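Long-range contacts in endoglucanase (PDB 6KDD), which probably hydrolyses beta-glucosidic linkages in glucan chains, as a TIM-barrel glycosidase of glycosyl hydrolase family 5: residues A[28-33]-A[60-65]; A[101-106]-A[141-146]; A[118-123]-A[159-164]. One frame throughout, in Å; residues are numbered along the deposited sequence.

How the contacts relate
All three contacts join neighbouring beta-alpha units of one eight-stranded TIM barrel. Contacts 1 and 2 link loops that follow strands 22-25, 57-60, 97-101 and 137-140, at the C-terminal mouth where this family binds its substrate; their centres lie about 10 Å apart. Asn101 stitches them together, since its O receives Trp64 NE1 at 2.9 Å and its OD1 receives Ile62 N at 3.0 Å. Contact 3 pairs two outer helices and sits about 13 Å from contact 2, centre to centre. There Trp123 NE1 reaches inward to Ile141 O at 2.8 Å. Glycerol lies beside Arg63 and Phe105, and a Tris molecule near Asn143, consistent with a pocket at the mouth.

Contact 1: residues A[28-33]-A[60-65]; sequences NALEAP and IPIRWS
Arg63 holds two successive carbonyl oxygens of the type I turn from Ala29 to Ala32, Leu30 O with its backbone N and Glu31 O with its guanidinium. The backbone bond, Arg63 N to Leu30 O, is 3.1 Å long and nearly straight at 169°. The guanidinium grips Glu31 O side-on with two nitrogens: NE approaches to 2.8 Å of that oxygen, and NH2 to 3.1 Å. The oxygen lies in the guanidinium plane, whereas NE stands well above the carbonyl plane and NH2 lies within it. Over one face of the guanidinium sits the Pro33 ring nitrogen, 3.6 Å above the plane. A bend at chi3 (-73°) swings the flat group back along the turn.

Glu31 lies alongside Pro61, its CB 3.5 Å from Pro61 CB. Its carboxylate folds back over the turn and accepts the backbone N of both Asn28 and Ala29; an acid suits this place because its two oxygens satisfy two neighbouring N-H groups. Leu30 turns its CB to Pro61 O and its CD1 to Ile60 CG2, 4.0 Å away, while a water bridges Leu30 N and Pro61 O. Outside the segments, His104 ND1 is a third donor to Glu31 O, and Arg63 NH1 binds a glycerol. The carboxylate thus shapes the turn, and Arg63, through N, NE and NH2, ties it to the neighbouring barrel loop.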
loop_
_atom_site.group_PDB
_atom_site.type_symbol
_atom_site.label_atom_id
_atom_site.label_comp_id
_atom_site.label_asym_id
_atom_site.label_seq_id
_atom_site.Cartn_x
_atom_site.Cartn_y
_atom_site.Cartn_z
ATOM N N ASN A 28 -7.526 -7.822 -1.701
ATOM C CA ASN A 28 -8.347 -8.862 -2.329
ATOM C C ASN A 28 -9.745 -8.352 -2.660
ATOM O O ASN A 28 -10.692 -9.145 -2.745
ATOM C CB ASN A 28 -8.413 -10.156 -1.497
ATOM C CG ASN A 28 -7.133 -10.955 -1.620
ATOM O OD1 ASN A 28 -6.044 -10.431 -1.382
ATOM N ND2 ASN A 28 -7.242 -12.230 -1.950
ATOM N N ALA A 29 -9.857 -7.031 -2.881
ATOM C CA ALA A 29 -11.153 -6.391 -3.031
ATOM C C ALA A 29 -11.160 -5.615 -4.353
ATOM O O ALA A 29 -11.367 -6.226 -5.423
ATOM C CB ALA A 29 -11.427 -5.539 -1.788
ATOM N N LEU A 30 -10.820 -4.303 -4.326
ATOM C CA LEU A 30 -11.063 -3.483 -5.515
ATOM C C LEU A 30 -9.897 -3.551 -6.494
ATOM O O LEU A 30 -10.027 -3.005 -7.595
ATOM C CB LEU A 30 -11.326 -1.998 -5.163
ATOM C CG LEU A 30 -12.699 -1.714 -4.510
ATOM C CD1 LEU A 30 -12.700 -0.327 -3.908
ATOM C CD2 LEU A 30 -13.794 -1.796 -5.585
ATOM N N GLU A 31 -8.792 -4.236 -6.129
ATOM C CA GLU A 31 -7.658 -4.372 -7.042
ATOM C C GLU A 31 -7.728 -5.693 -7.821
ATOM O O GLU A 31 -6.814 -6.004 -8.605
ATOM C CB GLU A 31 -6.333 -4.195 -6.272
ATOM C CG GLU A 31 -5.847 -5.444 -5.504
ATOM C CD GLU A 31 -6.542 -5.842 -4.207
ATOM O OE1 GLU A 31 -7.721 -5.438 -3.994
ATOM O OE2 GLU A 31 -5.884 -6.544 -3.375
ATOM N N ALA A 32 -8.799 -6.464 -7.592
ATOM C CA ALA A 32 -9.073 -7.670 -8.376
ATOM C C ALA A 32 -9.649 -7.212 -9.716
ATOM O O ALA A 32 -9.929 -6.018 -9.879
ATOM C CB ALA A 32 -10.074 -8.521 -7.632
ATOM N N PRO A 33 -9.837 -8.078 -10.746
ATOM C CA PRO A 33 -10.394 -7.605 -12.026
ATOM C C PRO A 33 -11.793 -7.017 -11.846
ATOM O O PRO A 33 -12.172 -6.095 -12.570
ATOM C CB PRO A 33 -10.388 -8.896 -12.906
ATOM C CG PRO A 33 -9.252 -9.709 -12.317
ATOM C CD PRO A 33 -9.442 -9.505 -10.809
ATOM N N ILE A 60 -6.372 1.505 0.256
ATOM C CA ILE A 60 -7.383 0.871 -0.586
ATOM C C ILE A 60 -6.779 0.648 -1.964
ATOM O O ILE A 60 -6.753 1.557 -2.787
ATOM C CB ILE A 60 -8.668 1.715 -0.707
ATOM C CG1 ILE A 60 -9.212 2.184 0.655
ATOM C CG2 ILE A 60 -9.758 0.949 -1.510
ATOM C CD1 ILE A 60 -9.763 1.042 1.462
ATOM N N PRO A 61 -6.280 -0.560 -2.252
ATOM C CA PRO A 61 -5.846 -0.900 -3.605
ATOM C C PRO A 61 -6.995 -0.902 -4.596
ATOM O O PRO A 61 -8.070 -1.475 -4.334
ATOM C CB PRO A 61 -5.371 -2.352 -3.471
ATOM C CG PRO A 61 -4.979 -2.452 -1.970
ATOM C CD PRO A 61 -6.035 -1.617 -1.269
ATOM N N ILE A 62 -6.747 -0.312 -5.785
ATOM C CA ILE A 62 -7.831 -0.155 -6.744
ATOM C C ILE A 62 -7.249 -0.312 -8.159
ATOM O O ILE A 62 -6.369 0.464 -8.551
ATOM C CB ILE A 62 -8.453 1.258 -6.614
ATOM C CG1 ILE A 62 -9.105 1.532 -5.251
ATOM C CG2 ILE A 62 -9.486 1.505 -7.711
ATOM C CD1 ILE A 62 -9.506 3.008 -5.155
ATOM N N ARG A 63 -7.883 -1.215 -8.903
ATOM C CA ARG A 63 -7.514 -1.545 -10.283
ATOM C C ARG A 63 -8.372 -0.705 -11.236
ATOM O O ARG A 63 -9.265 -1.214 -11.913
ATOM C CB ARG A 63 -7.716 -3.035 -10.553
ATOM C CG ARG A 63 -7.036 -3.463 -11.853
ATOM C CD ARG A 63 -7.501 -4.824 -12.254
ATOM N NE ARG A 63 -6.909 -5.839 -11.378
ATOM C CZ ARG A 63 -6.430 -7.011 -11.778
ATOM N NH1 ARG A 63 -6.420 -7.306 -13.070
ATOM N NH2 ARG A 63 -5.972 -7.881 -10.887
ATOM N N TRP A 64 -8.057 0.590 -11.290
ATOM C CA TRP A 64 -8.864 1.504 -12.089
ATOM C C TRP A 64 -8.785 1.094 -13.566
ATOM O O TRP A 64 -9.777 1.185 -14.292
ATOM C CB TRP A 64 -8.308 2.916 -11.948
ATOM C CG TRP A 64 -8.439 3.541 -10.598
ATOM C CD1 TRP A 64 -7.471 3.623 -9.639
ATOM C CD2 TRP A 64 -9.593 4.227 -10.097
ATOM N NE1 TRP A 64 -7.952 4.319 -8.563
ATOM C CE2 TRP A 64 -9.246 4.702 -8.816
ATOM C CE3 TRP A 64 -10.866 4.490 -10.618
ATOM C CZ2 TRP A 64 -10.128 5.436 -8.015
ATOM C CZ3 TRP A 64 -11.741 5.226 -9.837
ATOM C CH2 TRP A 64 -11.366 5.691 -8.560
ATOM N N SER A 65 -7.622 0.557 -13.959
ATOM C CA SER A 65 -7.344 0.223 -15.349
ATOM C C SER A 65 -8.311 -0.853 -15.843
ATOM O O SER A 65 -8.486 -1.048 -17.041
ATOM C CB SER A 65 -5.881 -0.206 -15.515
ATOM O OG SER A 65 -5.737 -1.464 -14.873
HETATM O O HOH W 1 -9.397 -2.708 -2.382
#

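Contact 2: residues A[101-106]-A[141-146]; sequences NTHHFE and IYNEPA
Ile141 meets Thr102 through its backbone, its O lying 3.5 Å from Thr102 CB; its side chain turns the other way, onto helix 151-168 and strand 174-177. It stands just past the end of strand 137-140, where a branched aliphatic side chain suits the packing between helix and next strand. Tyr142 follows with its ring laid along the loop 102-105. Thr102 CG2 stands at the ring edge, near its plane, 4.0 Å from Tyr142 CD1. With CG anti to the backbone N (chi1 -171°), the ring is carried across to Phe105, whose N donates to Tyr142 OH at 3.0 Å. Phe105 CB packs obliquely against the same ring, 3.6 Å from Tyr142 CE1, so tyrosine supplies both an apolar surface and an acceptor for the N-H of a residue in an inverse gamma turn.

Asn143 opens the Asn-Glu-Pro sequence, Asn143 to Pro145, that in family 5 relatives follows the fourth barrel strand and carries the acid/base glutamate. It extends the link by donating its N to Thr102 O at 3.0 Å. Its amide stacks on the His103 ring with the planes only 7° apart, and OD1 lies 3.1 Å above the ring plane, toward the rim, while CB makes a CH-pi contact with the same face. A water donates to Asn143 OD1 and accepts from His104 N, and ND2 bonds to Glu260 OE2. Glu144, next in the chain, bonds through N to Asp177 OD2 and through OE2 to His203 ND1.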
loop_
_atom_site.group_PDB
_atom_site.type_symbol
_atom_site.label_atom_id
_atom_site.label_comp_id
_atom_site.label_asym_id
_atom_site.label_seq_id
_atom_site.Cartn_x
_atom_site.Cartn_y
_atom_site.Cartn_z
ATOM N N ASN A 101 -4.974 4.227 -4.347
ATOM C CA ASN A 101 -3.898 4.107 -5.312
ATOM C C ASN A 101 -4.453 3.691 -6.675
ATOM O O ASN A 101 -5.671 3.586 -6.881
ATOM C CB ASN A 101 -2.820 3.136 -4.809
ATOM C CG ASN A 101 -3.257 1.690 -4.898
ATOM O OD1 ASN A 101 -4.225 1.349 -5.588
ATOM N ND2 ASN A 101 -2.533 0.826 -4.199
ATOM N N THR A 102 -3.513 3.421 -7.603
ATOM C CA THR A 102 -3.776 2.563 -8.740
ATOM C C THR A 102 -2.918 1.300 -8.543
ATOM O O THR A 102 -1.786 1.393 -8.083
ATOM C CB THR A 102 -3.464 3.289 -10.068
ATOM O OG1 THR A 102 -4.372 4.389 -10.153
ATOM C CG2 THR A 102 -3.610 2.403 -11.291
ATOM N N HIS A 103 -3.467 0.137 -8.888
ATOM C CA HIS A 103 -2.876 -1.137 -8.513
ATOM C C HIS A 103 -3.170 -2.158 -9.607
ATOM O O HIS A 103 -4.275 -2.178 -10.152
ATOM C CB HIS A 103 -3.604 -1.566 -7.213
ATOM C CG HIS A 103 -2.859 -2.410 -6.228
ATOM N ND1 HIS A 103 -2.622 -3.772 -6.433
ATOM C CD2 HIS A 103 -2.444 -2.147 -4.974
ATOM C CE1 HIS A 103 -2.077 -4.301 -5.343
ATOM N NE2 HIS A 103 -1.944 -3.323 -4.446
ATOM N N HIS A 104 -2.225 -3.066 -9.873
ATOM C CA HIS A 104 -2.428 -4.158 -10.831
ATOM C C HIS A 104 -2.819 -3.633 -12.219
ATOM O O HIS A 104 -3.728 -4.188 -12.853
ATOM C CB HIS A 104 -3.387 -5.264 -10.339
ATOM C CG HIS A 104 -2.829 -6.025 -9.171
ATOM N ND1 HIS A 104 -3.620 -6.558 -8.145
ATOM C CD2 HIS A 104 -1.546 -6.295 -8.826
ATOM C CE1 HIS A 104 -2.840 -7.167 -7.248
ATOM N NE2 HIS A 104 -1.570 -6.990 -7.635
ATOM N N PHE A 105 -2.074 -2.617 -12.699
ATOM C CA PHE A 105 -2.251 -2.124 -14.067
ATOM C C PHE A 105 -1.341 -2.975 -14.959
ATOM O O PHE A 105 -0.193 -2.603 -15.180
ATOM C CB PHE A 105 -1.885 -0.634 -14.145
ATOM C CG PHE A 105 -2.259 0.046 -15.452
ATOM C CD1 PHE A 105 -2.675 -0.702 -16.547
ATOM C CD2 PHE A 105 -2.201 1.430 -15.574
ATOM C CE1 PHE A 105 -3.030 -0.082 -17.741
ATOM C CE2 PHE A 105 -2.539 2.059 -16.770
ATOM C CZ PHE A 105 -2.944 1.291 -17.847
ATOM N N GLU A 106 -1.855 -4.128 -15.407
ATOM C CA GLU A 106 -1.001 -5.182 -15.956
ATOM C C GLU A 106 -0.257 -4.681 -17.205
ATOM O O GLU A 106 0.910 -4.961 -17.353
ATOM C CB GLU A 106 -1.854 -6.388 -16.343
ATOM C CG GLU A 106 -2.396 -7.147 -15.141
ATOM C CD GLU A 106 -3.207 -8.391 -15.476
ATOM O OE1 GLU A 106 -3.105 -8.873 -16.637
ATOM O OE2 GLU A 106 -3.940 -8.888 -14.577
ATOM N N ILE A 141 0.343 7.116 -6.445
ATOM C CA ILE A 141 0.289 7.041 -7.907
ATOM C C ILE A 141 0.204 5.601 -8.416
ATOM O O ILE A 141 -0.635 5.263 -9.253
ATOM C CB ILE A 141 1.501 7.787 -8.513
ATOM C CG1 ILE A 141 1.343 9.285 -8.227
ATOM C CG2 ILE A 141 1.596 7.482 -10.008
ATOM C CD1 ILE A 141 2.462 10.160 -8.752
ATOM N N TYR A 142 1.151 4.752 -7.992
ATOM C CA TYR A 142 1.091 3.396 -8.511
ATOM C C TYR A 142 1.731 2.421 -7.510
ATOM O O TYR A 142 2.760 2.730 -6.957
ATOM C CB TYR A 142 1.809 3.310 -9.863
ATOM C CG TYR A 142 1.560 1.968 -10.476
ATOM C CD1 TYR A 142 0.267 1.600 -10.802
ATOM C CD2 TYR A 142 2.567 1.020 -10.579
ATOM C CE1 TYR A 142 -0.020 0.337 -11.275
ATOM C CE2 TYR A 142 2.306 -0.230 -11.123
ATOM C CZ TYR A 142 1.012 -0.575 -11.431
ATOM O OH TYR A 142 0.703 -1.789 -11.950
ATOM N N ASN A 143 1.085 1.275 -7.301
ATOM C CA ASN A 143 1.528 0.192 -6.424
ATOM C C ASN A 143 2.673 -0.584 -7.102
ATOM O O ASN A 143 2.503 -1.053 -8.208
ATOM C CB ASN A 143 0.370 -0.787 -6.157
ATOM C CG ASN A 143 0.788 -1.983 -5.315
ATOM O OD1 ASN A 143 0.848 -3.112 -5.816
ATOM N ND2 ASN A 143 1.115 -1.740 -4.065
ATOM N N GLU A 144 3.831 -0.674 -6.438
ATOM C CA GLU A 144 4.872 -1.650 -6.786
ATOM C C GLU A 144 5.220 -1.592 -8.274
ATOM O O GLU A 144 4.985 -2.538 -9.014
ATOM C CB GLU A 144 4.395 -3.063 -6.425
ATOM C CG GLU A 144 4.383 -3.251 -4.926
ATOM C CD GLU A 144 4.021 -4.681 -4.533
ATOM O OE1 GLU A 144 3.899 -5.530 -5.409
ATOM O OE2 GLU A 144 3.936 -4.927 -3.347
ATOM N N PRO A 145 5.823 -0.489 -8.752
ATOM C CA PRO A 145 6.445 -0.482 -10.087
ATOM C C PRO A 145 7.478 -1.615 -10.150
ATOM O O PRO A 145 8.206 -1.854 -9.198
ATOM C CB PRO A 145 7.170 0.884 -10.118
ATOM C CG PRO A 145 6.451 1.746 -9.074
ATOM C CD PRO A 145 6.044 0.756 -7.986
ATOM N N ALA A 146 7.470 -2.345 -11.247
ATOM C CA ALA A 146 8.334 -3.497 -11.406
ATOM C C ALA A 146 8.279 -3.923 -12.863
ATOM O O ALA A 146 7.642 -3.264 -13.694
ATOM C CB ALA A 146 7.902 -4.613 -10.477
HETATM O O HOH W 2 0.361 -3.204 -8.873
#

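Contact 3: residues A[118-123]-A[159-164]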
loop_
_atom_site.group_PDB
_atom_site.type_symbol
_atom_site.label_atom_id
_atom_site.label_comp_id
_atom_site.label_asym_id
_atom_site.label_seq_id
_atom_site.Cartn_x
_atom_site.Cartn_y
_atom_site.Cartn_z
ATOM N N VAL A 118 -1.826 6.573 -20.081
ATOM C CA VAL A 118 -3.101 6.115 -19.542
ATOM C C VAL A 118 -3.117 6.316 -18.025
ATOM O O VAL A 118 -4.117 6.816 -17.493
ATOM C CB VAL A 118 -3.401 4.653 -19.902
ATOM C CG1 VAL A 118 -4.673 4.134 -19.235
ATOM C CG2 VAL A 118 -3.449 4.431 -21.395
ATOM N N LEU A 119 -2.028 5.908 -17.343
ATOM C CA LEU A 119 -1.876 6.204 -15.918
ATOM C C LEU A 119 -2.049 7.708 -15.684
ATOM O O LEU A 119 -2.658 8.110 -14.706
ATOM C CB LEU A 119 -0.533 5.725 -15.343
ATOM C CG LEU A 119 -0.369 5.868 -13.811
ATOM C CD1 LEU A 119 -1.388 5.007 -13.060
ATOM C CD2 LEU A 119 1.049 5.588 -13.333
ATOM N N VAL A 120 -1.476 8.544 -16.565
ATOM C CA VAL A 120 -1.542 9.983 -16.387
ATOM C C VAL A 120 -3.008 10.426 -16.387
ATOM O O VAL A 120 -3.404 11.210 -15.523
ATOM C CB VAL A 120 -0.671 10.762 -17.412
ATOM C CG1 VAL A 120 -1.065 12.241 -17.460
ATOM C CG2 VAL A 120 0.807 10.680 -17.053
ATOM N N GLU A 121 -3.797 9.871 -17.319
ATOM C CA GLU A 121 -5.181 10.273 -17.523
ATOM C C GLU A 121 -6.092 9.713 -16.434
ATOM O O GLU A 121 -7.077 10.355 -16.048
ATOM C CB GLU A 121 -5.681 9.835 -18.902
ATOM C CG GLU A 121 -5.145 10.712 -20.041
ATOM C CD GLU A 121 -5.229 12.219 -19.821
ATOM O OE1 GLU A 121 -6.317 12.717 -19.442
ATOM O OE2 GLU A 121 -4.202 12.896 -19.976
ATOM N N ILE A 122 -5.776 8.496 -15.964
ATOM C CA ILE A 122 -6.512 7.930 -14.842
ATOM C C ILE A 122 -6.399 8.896 -13.683
ATOM O O ILE A 122 -7.414 9.292 -13.097
ATOM C CB ILE A 122 -6.025 6.490 -14.507
ATOM C CG1 ILE A 122 -6.550 5.518 -15.562
ATOM C CG2 ILE A 122 -6.515 6.069 -13.116
ATOM C CD1 ILE A 122 -5.946 4.098 -15.523
ATOM N N TRP A 123 -5.173 9.285 -13.361
ATOM C CA TRP A 123 -4.931 10.175 -12.254
ATOM C C TRP A 123 -5.538 11.559 -12.489
ATOM O O TRP A 123 -5.898 12.220 -11.522
ATOM C CB TRP A 123 -3.458 10.197 -11.858
ATOM C CG TRP A 123 -3.241 9.084 -10.877
ATOM C CD1 TRP A 123 -2.548 7.910 -11.041
ATOM C CD2 TRP A 123 -3.865 9.020 -9.587
ATOM N NE1 TRP A 123 -2.634 7.157 -9.893
ATOM C CE2 TRP A 123 -3.420 7.823 -8.980
ATOM C CE3 TRP A 123 -4.692 9.902 -8.867
ATOM C CZ2 TRP A 123 -3.880 7.443 -7.719
ATOM C CZ3 TRP A 123 -5.090 9.556 -7.596
ATOM C CH2 TRP A 123 -4.709 8.325 -7.045
ATOM N N PRO A 159 6.823 11.785 -11.980
ATOM C CA PRO A 159 6.717 13.255 -11.963
ATOM C C PRO A 159 5.653 13.806 -12.902
ATOM O O PRO A 159 5.012 14.814 -12.585
ATOM C CB PRO A 159 8.150 13.750 -12.281
ATOM C CG PRO A 159 9.017 12.550 -11.881
ATOM C CD PRO A 159 8.193 11.351 -12.323
ATOM N N LYS A 160 5.417 13.099 -14.006
ATOM C CA LYS A 160 4.402 13.462 -14.981
ATOM C C LYS A 160 2.999 13.338 -14.404
ATOM O O LYS A 160 2.177 14.250 -14.547
ATOM C CB LYS A 160 4.539 12.580 -16.226
ATOM C CG LYS A 160 5.769 12.920 -17.062
ATOM C CD LYS A 160 6.109 12.019 -18.261
ATOM C CE LYS A 160 7.568 12.245 -18.650
ATOM N NZ LYS A 160 7.949 11.594 -19.930
ATOM N N VAL A 161 2.710 12.167 -13.814
ATOM C CA VAL A 161 1.464 11.978 -13.089
ATOM C C VAL A 161 1.333 13.041 -11.990
ATOM O O VAL A 161 0.287 13.679 -11.864
ATOM C CB VAL A 161 1.347 10.533 -12.551
ATOM C CG1 VAL A 161 0.114 10.361 -11.673
ATOM C CG2 VAL A 161 1.279 9.540 -13.695
ATOM N N LEU A 162 2.393 13.286 -11.230
ATOM C CA LEU A 162 2.308 14.201 -10.103
ATOM C C LEU A 162 1.957 15.603 -10.591
ATOM O O LEU A 162 1.122 16.289 -9.992
ATOM C CB LEU A 162 3.638 14.212 -9.347
ATOM C CG LEU A 162 3.723 15.203 -8.189
ATOM C CD1 LEU A 162 2.682 14.906 -7.099
ATOM C CD2 LEU A 162 5.119 15.202 -7.595
ATOM N N LYS A 163 2.620 16.007 -11.683
ATOM C CA LYS A 163 2.352 17.300 -12.290
ATOM C C LYS A 163 0.846 17.462 -12.481
ATOM O O LYS A 163 0.278 18.464 -12.026
ATOM C CB LYS A 163 3.102 17.475 -13.617
ATOM C CG LYS A 163 2.993 18.865 -14.235
ATOM C CD LYS A 163 3.551 19.992 -13.357
ATOM C CE LYS A 163 3.725 21.309 -14.099
ATOM N NZ LYS A 163 2.436 21.861 -14.588
ATOM N N VAL A 164 0.211 16.466 -13.121
ATOM C CA VAL A 164 -1.216 16.600 -13.382
ATOM C C VAL A 164 -2.069 16.532 -12.113
ATOM O O VAL A 164 -3.059 17.254 -12.029
ATOM C CB VAL A 164 -1.765 15.787 -14.569
ATOM C CG1 VAL A 164 -0.737 15.642 -15.677
ATOM C CG2 VAL A 164 -2.404 14.463 -14.206
#
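Val120 and Val161 lie flank to flank, pointing opposite ways, where helices 112-129 and 151-168 run side by side, and their methyls CG2 and CG2 meet at 3.6 Å. The axes of the two short segments approach to 8.9 Å and cross at -24°, close to parallel, as expected of neighbouring outer helices of a TIM barrel. Each valine works with both branches. In Val120 a chi1 of 164° sets CG1 trans to N, over toward Val164 CG1, 3.9 Å away, while CG2 serves Val161. Val164 is set roughly perpendicular to Val120, its other methyl, CG2, resting 3.6 Å from Val120 O.

On the inner side, Val161 CG1 reaches across obliquely to Trp123, touching its CB at 3.6 Å and the start of the indole. Leu119 comes in nearly square to Val161, its CD2 4.0 Å from Val161 CG2. The indole N-H of Trp123 is bonded to Ile141 O, outside the two segments. Valine, branched at CB, presents two methyls close to its own helix, so each can meet a different partner at this axis separation. No hydrogen bond crosses between the segments, so the helices are joined here by van der Waals contact and burial of apolar surface.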